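Local coordinates for malonyl CoA:acyl carrier protein malonyltransferase (Streptomyces coelicolor, PDB 1NM2), which probably transfers the malonyl group from malonyl-CoA to holo-acyl carrier protein, the step that supplies malonyl units to fatty acid biosynthesis, at residues A[11-16]-A[52-57]; A[17-22]-A[45-50]. All coordinates share one frame; numbering follows the deposited sequence.

Interaction 1 of 2, residues A[11-16]-A[52-57]; sequences GAQTPG and DEIRDT. With NI (nickel (II) ion), chain B.
Gln13 donates a hydrogen bond from its amide NE2 to the backbone O of Ile54 at 2.9 Å. The bond is bent, with 148° at the hydrogen, and the donor lies tilted 34° out of the carbonyl plane. The isoleucine answers with its CD1 methyl, which comes over the face of the peptide joining Thr14 to Pro15: CD1 lies 3.3 Å from Thr14 C and equally close to Pro15 N. The same methyl touches the proline ring at its CD/CG side, 3.7 Å from Pro15 CD, and the CG of Gln13 passes alongside it. Ile54 reaches this spot because CG1 sits between the backbone N and carbonyl carbon while CD1 extends straight on (chi2 180°). The amide of Gln13 is held at both ends, since its OE1 accepts from Gly11 N at 2.9 Å, which fixes its rotation. Shortening Gln13 to an alanine would remove the amide and is likely to leave the Ile54 carbonyl and the Gly11 N-H without this mate, with a gap beside CD1. In the next shell, Ala60 and Leu64 of helix 57-75 touch Gln13, and Ala49 touches Ile54. Two residues before Ile54, in helix 51-54, Asp52 binds nickel through OD2 at 2.1 Å and Asp50 completes the protein ligands; a water on the metal donates to Glu53 OE2 at 2.8 Å. Segment 11-16 belongs to the loop following strand 3-7, the glutamine-containing GQGxQ loop of FabD-type acyltransferases, whose first glutamine, Gln10 here, probably helps form the oxyanion hole as in relatives.

Interaction 2 of 2, residues A[17-22]-A[45-50]; sequences FLTDWL and FGTKAD. With NI (nickel (II) ion), chain B.
Leu18 N donates to Gly46 O at 3.0 Å, with 147° at the hydrogen, and this backbone bond links the residue just before helix 19-22 to the C-terminal part of helix 42-47, the CA atoms of Leu18 and Gly46 being 4.8 Å apart. The glycine is what permits this closeness: a CB built on Gly46 would fall 2.8 Å from Leu18 CD2. Leu18 fills that side, its CB 3.4 Å from Gly46 O and its CG trans to the backbone N (chi1 -158°). Beside it, Thr47 presents its CG2 methyl to Thr19, 3.8 Å from OG1 and similarly near the CA, as the two side chains cross obliquely. Neither threonine spends its hydroxyl on the other. With Thr47 OG1 set between the backbone N and carbonyl carbon, it turns back along its own helix to bond Ala43 O, while Thr19 OG1 bonds Gly16 O. On the flanks, Phe17 packs on Leu63 and Ala67 of helix 57-75, and Trp21 NE1 bonds Lys299 O. At the far end of segment 45-50, Asp50 binds nickel unevenly, OD2 at 2.1 Å and OD1 at 2.7 Å. Chemically, then, one main-chain hydrogen bond joins the segments and the remaining contacts are van der Waals packing; the hydroxyls are satisfied locally, so the approach probably depends more on the absence of a side chain at Gly46 than on side-chain polarity.

From strand 3-7 the chain runs through 11-16 directly into 17-22, passes helix 27-38, enters helix 42-47 and returns at 45-50, where interaction 2 closes an inner loop with 22 residues between its segments. Continuing into helix 51-54, segment 52-57 comes back on 11-16, so interaction 1 closes a wider loop with interaction 2 nested inside it. The two also meet directly: Pro15 CB lies 3.7 Å from Ala49 O, and Pro15 CG lies 3.9 Å from Asp50 C. One nickel ion joins Asp50 of the inner contact to Asp52 of the outer. Together they hold the loop after strand 3-7 and helix 19-22 to the short helices 42-47 and 51-54, which precede helix 57-75.

Interaction 1 of 2, residues A[11-16]-A[52-57]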
loop_
_atom_site.group_PDB
_atom_site.type_symbol
_atom_site.label_atom_id
_atom_site.label_comp_id
_atom_site.label_asym_id
_atom_site.label_seq_id
_atom_site.Cartn_x
_atom_site.Cartn_y
_atom_site.Cartn_z
ATOM N N GLY A 11 -1.719 7.878 -1.371
ATOM C CA GLY A 11 -1.266 9.041 -0.633
ATOM C C GLY A 11 0.204 9.290 -0.903
ATOM O O GLY A 11 0.677 10.421 -0.816
ATOM N N ALA A 12 0.928 8.226 -1.237
ATOM C CA ALA A 12 2.355 8.322 -1.515
ATOM C C ALA A 12 2.666 8.997 -2.849
ATOM O O ALA A 12 3.705 9.641 -3.000
ATOM C CB ALA A 12 2.987 6.928 -1.478
ATOM N N GLN A 13 1.765 8.851 -3.816
ATOM C CA GLN A 13 1.976 9.433 -5.134
ATOM C C GLN A 13 1.824 10.955 -5.165
ATOM O O GLN A 13 0.998 11.523 -4.452
ATOM C CB GLN A 13 1.008 8.810 -6.148
ATOM C CG GLN A 13 -0.384 9.423 -6.157
ATOM C CD GLN A 13 -1.282 8.952 -5.022
ATOM O OE1 GLN A 13 -0.842 8.279 -4.087
ATOM N NE2 GLN A 13 -2.556 9.316 -5.104
ATOM N N THR A 14 2.635 11.603 -5.995
ATOM C CA THR A 14 2.584 13.055 -6.161
ATOM C C THR A 14 2.755 13.367 -7.644
ATOM O O THR A 14 3.304 12.557 -8.393
ATOM C CB THR A 14 3.702 13.773 -5.373
ATOM O OG1 THR A 14 4.979 13.241 -5.752
ATOM C CG2 THR A 14 3.488 13.610 -3.879
ATOM N N PRO A 15 2.291 14.544 -8.091
ATOM C CA PRO A 15 2.407 14.926 -9.501
ATOM C C PRO A 15 3.826 14.818 -10.058
ATOM O O PRO A 15 4.774 15.322 -9.456
ATOM C CB PRO A 15 1.898 16.366 -9.506
ATOM C CG PRO A 15 0.897 16.372 -8.399
ATOM C CD PRO A 15 1.631 15.611 -7.317
ATOM N N GLY A 16 3.956 14.150 -11.202
ATOM C CA GLY A 16 5.245 13.991 -11.857
ATOM C C GLY A 16 6.285 13.088 -11.208
ATOM O O GLY A 16 7.433 13.051 -11.657
ATOM N N ASP A 52 -5.400 16.673 -8.799
ATOM C CA ASP A 52 -6.751 16.127 -8.881
ATOM C C ASP A 52 -6.860 14.846 -9.710
ATOM O O ASP A 52 -7.662 13.967 -9.389
ATOM C CB ASP A 52 -7.740 17.192 -9.387
ATOM C CG ASP A 52 -7.571 17.513 -10.858
ATOM O OD1 ASP A 52 -7.968 16.686 -11.711
ATOM O OD2 ASP A 52 -7.044 18.605 -11.160
ATOM N N GLU A 53 -6.043 14.723 -10.753
ATOM C CA GLU A 53 -6.084 13.536 -11.605
ATOM C C GLU A 53 -5.524 12.290 -10.933
ATOM O O GLU A 53 -6.058 11.200 -11.113
ATOM C CB GLU A 53 -5.313 13.775 -12.905
ATOM C CG GLU A 53 -5.877 14.878 -13.780
ATOM C CD GLU A 53 -5.015 15.128 -15.003
ATOM O OE1 GLU A 53 -4.988 14.258 -15.907
ATOM O OE2 GLU A 53 -4.352 16.191 -15.043
ATOM N N ILE A 54 -4.454 12.440 -10.159
ATOM C CA ILE A 54 -3.863 11.276 -9.513
ATOM C C ILE A 54 -4.463 10.958 -8.152
ATOM O O ILE A 54 -4.053 10.008 -7.491
ATOM C CB ILE A 54 -2.330 11.408 -9.393
ATOM C CG1 ILE A 54 -1.958 12.587 -8.494
ATOM C CG2 ILE A 54 -1.729 11.586 -10.777
ATOM C CD1 ILE A 54 -0.461 12.759 -8.331
ATOM N N ARG A 55 -5.440 11.758 -7.737
ATOM C CA ARG A 55 -6.121 11.519 -6.473
ATOM C C ARG A 55 -7.230 10.521 -6.788
ATOM O O ARG A 55 -7.786 9.882 -5.899
ATOM C CB ARG A 55 -6.703 12.823 -5.930
ATOM C CG ARG A 55 -7.438 12.691 -4.601
ATOM C CD ARG A 55 -7.531 14.057 -3.944
ATOM N NE ARG A 55 -8.520 14.118 -2.877
ATOM C CZ ARG A 55 -8.660 15.160 -2.062
ATOM N NH1 ARG A 55 -7.870 16.217 -2.199
ATOM N NH2 ARG A 55 -9.586 15.145 -1.113
ATOM N N ASP A 56 -7.534 10.405 -8.076
ATOM C CA ASP A 56 -8.540 9.478 -8.589
ATOM C C ASP A 56 -8.117 8.085 -8.116
ATOM O O ASP A 56 -7.113 7.546 -8.572
ATOM C CB ASP A 56 -8.534 9.540 -10.119
ATOM C CG ASP A 56 -9.570 8.636 -10.758
ATOM O OD1 ASP A 56 -9.977 7.631 -10.138
ATOM O OD2 ASP A 56 -9.963 8.927 -11.906
ATOM N N THR A 57 -8.879 7.500 -7.202
ATOM C CA THR A 57 -8.530 6.186 -6.682
ATOM C C THR A 57 -8.388 5.103 -7.760
ATOM O O THR A 57 -7.592 4.179 -7.607
ATOM C CB THR A 57 -9.553 5.731 -5.602
ATOM O OG1 THR A 57 -9.185 4.438 -5.106
ATOM C CG2 THR A 57 -10.955 5.675 -6.179
HETATM NI NI NI B . -6.301 19.210 -13.021
HETATM O O HOH W 1 -6.344 18.075 -14.367
#

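Interaction 2 of 2, residues A[17-22]-A[45-50]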
loop_
_atom_site.group_PDB
_atom_site.type_symbol
_atom_site.label_atom_id
_atom_site.label_comp_id
_atom_site.label_asym_id
_atom_site.label_seq_id
_atom_site.Cartn_x
_atom_site.Cartn_y
_atom_site.Cartn_z
ATOM N N PHE A 17 5.899 12.337 -10.184
ATOM C CA PHE A 17 6.854 11.477 -9.487
ATOM C C PHE A 17 7.504 10.373 -10.314
ATOM O O PHE A 17 8.601 9.925 -9.991
ATOM C CB PHE A 17 6.195 10.866 -8.240
ATOM C CG PHE A 17 5.454 9.582 -8.499
ATOM C CD1 PHE A 17 6.092 8.351 -8.337
ATOM C CD2 PHE A 17 4.121 9.600 -8.903
ATOM C CE1 PHE A 17 5.411 7.157 -8.573
ATOM C CE2 PHE A 17 3.431 8.407 -9.145
ATOM C CZ PHE A 17 4.079 7.185 -8.978
ATOM N N LEU A 18 6.847 9.938 -11.382
ATOM C CA LEU A 18 7.381 8.861 -12.210
ATOM C C LEU A 18 8.313 9.343 -13.326
ATOM O O LEU A 18 9.014 8.542 -13.948
ATOM C CB LEU A 18 6.217 8.068 -12.816
ATOM C CG LEU A 18 6.451 6.629 -13.289
ATOM C CD1 LEU A 18 6.923 5.763 -12.132
ATOM C CD2 LEU A 18 5.155 6.077 -13.876
ATOM N N THR A 19 8.325 10.652 -13.568
ATOM C CA THR A 19 9.139 11.249 -14.627
ATOM C C THR A 19 10.558 10.698 -14.794
ATOM O O THR A 19 10.903 10.179 -15.860
ATOM C CB THR A 19 9.231 12.783 -14.455
ATOM O OG1 THR A 19 7.912 13.339 -14.398
ATOM C CG2 THR A 19 9.969 13.404 -15.629
ATOM N N ASP A 20 11.384 10.812 -13.756
ATOM C CA ASP A 20 12.761 10.333 -13.839
ATOM C C ASP A 20 12.851 8.830 -14.091
ATOM O O ASP A 20 13.774 8.360 -14.763
ATOM C CB ASP A 20 13.529 10.692 -12.561
ATOM C CG ASP A 20 13.809 12.184 -12.444
ATOM O OD1 ASP A 20 14.380 12.609 -11.416
ATOM O OD2 ASP A 20 13.464 12.929 -13.386
ATOM N N TRP A 21 11.895 8.076 -13.560
ATOM C CA TRP A 21 11.904 6.631 -13.753
ATOM C C TRP A 21 11.600 6.247 -15.196
ATOM O O TRP A 21 12.152 5.271 -15.702
ATOM C CB TRP A 21 10.907 5.956 -12.811
ATOM C CG TRP A 21 11.277 6.142 -11.380
ATOM C CD1 TRP A 21 10.852 7.132 -10.542
ATOM C CD2 TRP A 21 12.215 5.359 -10.635
ATOM N NE1 TRP A 21 11.467 7.016 -9.322
ATOM C CE2 TRP A 21 12.311 5.937 -9.350
ATOM C CE3 TRP A 21 12.988 4.225 -10.931
ATOM C CZ2 TRP A 21 13.152 5.422 -8.356
ATOM C CZ3 TRP A 21 13.828 3.711 -9.942
ATOM C CH2 TRP A 21 13.900 4.314 -8.669
ATOM N N LEU A 22 10.734 7.013 -15.858
ATOM C CA LEU A 22 10.394 6.727 -17.253
ATOM C C LEU A 22 11.568 6.997 -18.180
ATOM O O LEU A 22 11.585 6.525 -19.317
ATOM C CB LEU A 22 9.212 7.578 -17.735
ATOM C CG LEU A 22 7.777 7.120 -17.492
ATOM C CD1 LEU A 22 7.627 5.645 -17.835
ATOM C CD2 LEU A 22 7.417 7.368 -16.062
ATOM N N PHE A 45 -0.353 9.904 -16.244
ATOM C CA PHE A 45 -0.687 10.145 -14.848
ATOM C C PHE A 45 0.529 10.223 -13.936
ATOM O O PHE A 45 0.473 10.836 -12.876
ATOM C CB PHE A 45 -1.669 9.084 -14.352
ATOM C CG PHE A 45 -3.029 9.192 -14.982
ATOM C CD1 PHE A 45 -3.428 8.298 -15.970
ATOM C CD2 PHE A 45 -3.895 10.217 -14.614
ATOM C CE1 PHE A 45 -4.673 8.421 -16.587
ATOM C CE2 PHE A 45 -5.140 10.353 -15.220
ATOM C CZ PHE A 45 -5.532 9.453 -16.211
ATOM N N GLY A 46 1.631 9.615 -14.361
ATOM C CA GLY A 46 2.835 9.659 -13.558
ATOM C C GLY A 46 3.751 10.818 -13.918
ATOM O O GLY A 46 4.709 11.091 -13.196
ATOM N N THR A 47 3.466 11.510 -15.021
ATOM C CA THR A 47 4.312 12.629 -15.438
ATOM C C THR A 47 3.630 13.992 -15.580
ATOM O O THR A 47 4.066 14.963 -14.966
ATOM C CB THR A 47 5.033 12.326 -16.774
ATOM O OG1 THR A 47 4.064 12.129 -17.808
ATOM C CG2 THR A 47 5.887 11.083 -16.651
ATOM N N LYS A 48 2.562 14.063 -16.375
ATOM C CA LYS A 48 1.873 15.336 -16.610
ATOM C C LYS A 48 0.660 15.621 -15.725
ATOM O O LYS A 48 0.368 16.780 -15.420
ATOM C CB LYS A 48 1.433 15.428 -18.077
ATOM C CG LYS A 48 2.470 14.937 -19.084
ATOM C CD LYS A 48 3.735 15.780 -19.072
ATOM C CE LYS A 48 3.494 17.159 -19.662
ATOM N NZ LYS A 48 4.743 17.985 -19.666
ATOM N N ALA A 49 -0.053 14.573 -15.325
ATOM C CA ALA A 49 -1.240 14.743 -14.497
ATOM C C ALA A 49 -0.972 15.503 -13.197
ATOM O O ALA A 49 0.037 15.288 -12.532
ATOM C CB ALA A 49 -1.853 13.384 -14.188
ATOM N N ASP A 50 -1.891 16.392 -12.837
ATOM C CA ASP A 50 -1.749 17.159 -11.610
ATOM C C ASP A 50 -2.394 16.441 -10.428
ATOM O O ASP A 50 -2.797 15.286 -10.529
ATOM C CB ASP A 50 -2.365 18.550 -11.767
ATOM C CG ASP A 50 -3.781 18.503 -12.299
ATOM O OD1 ASP A 50 -4.509 17.523 -12.013
ATOM O OD2 ASP A 50 -4.166 19.465 -12.995
HETATM NI NI NI B . -6.301 19.210 -13.021
HETATM O O HOH W 1 -6.344 18.075 -14.367
#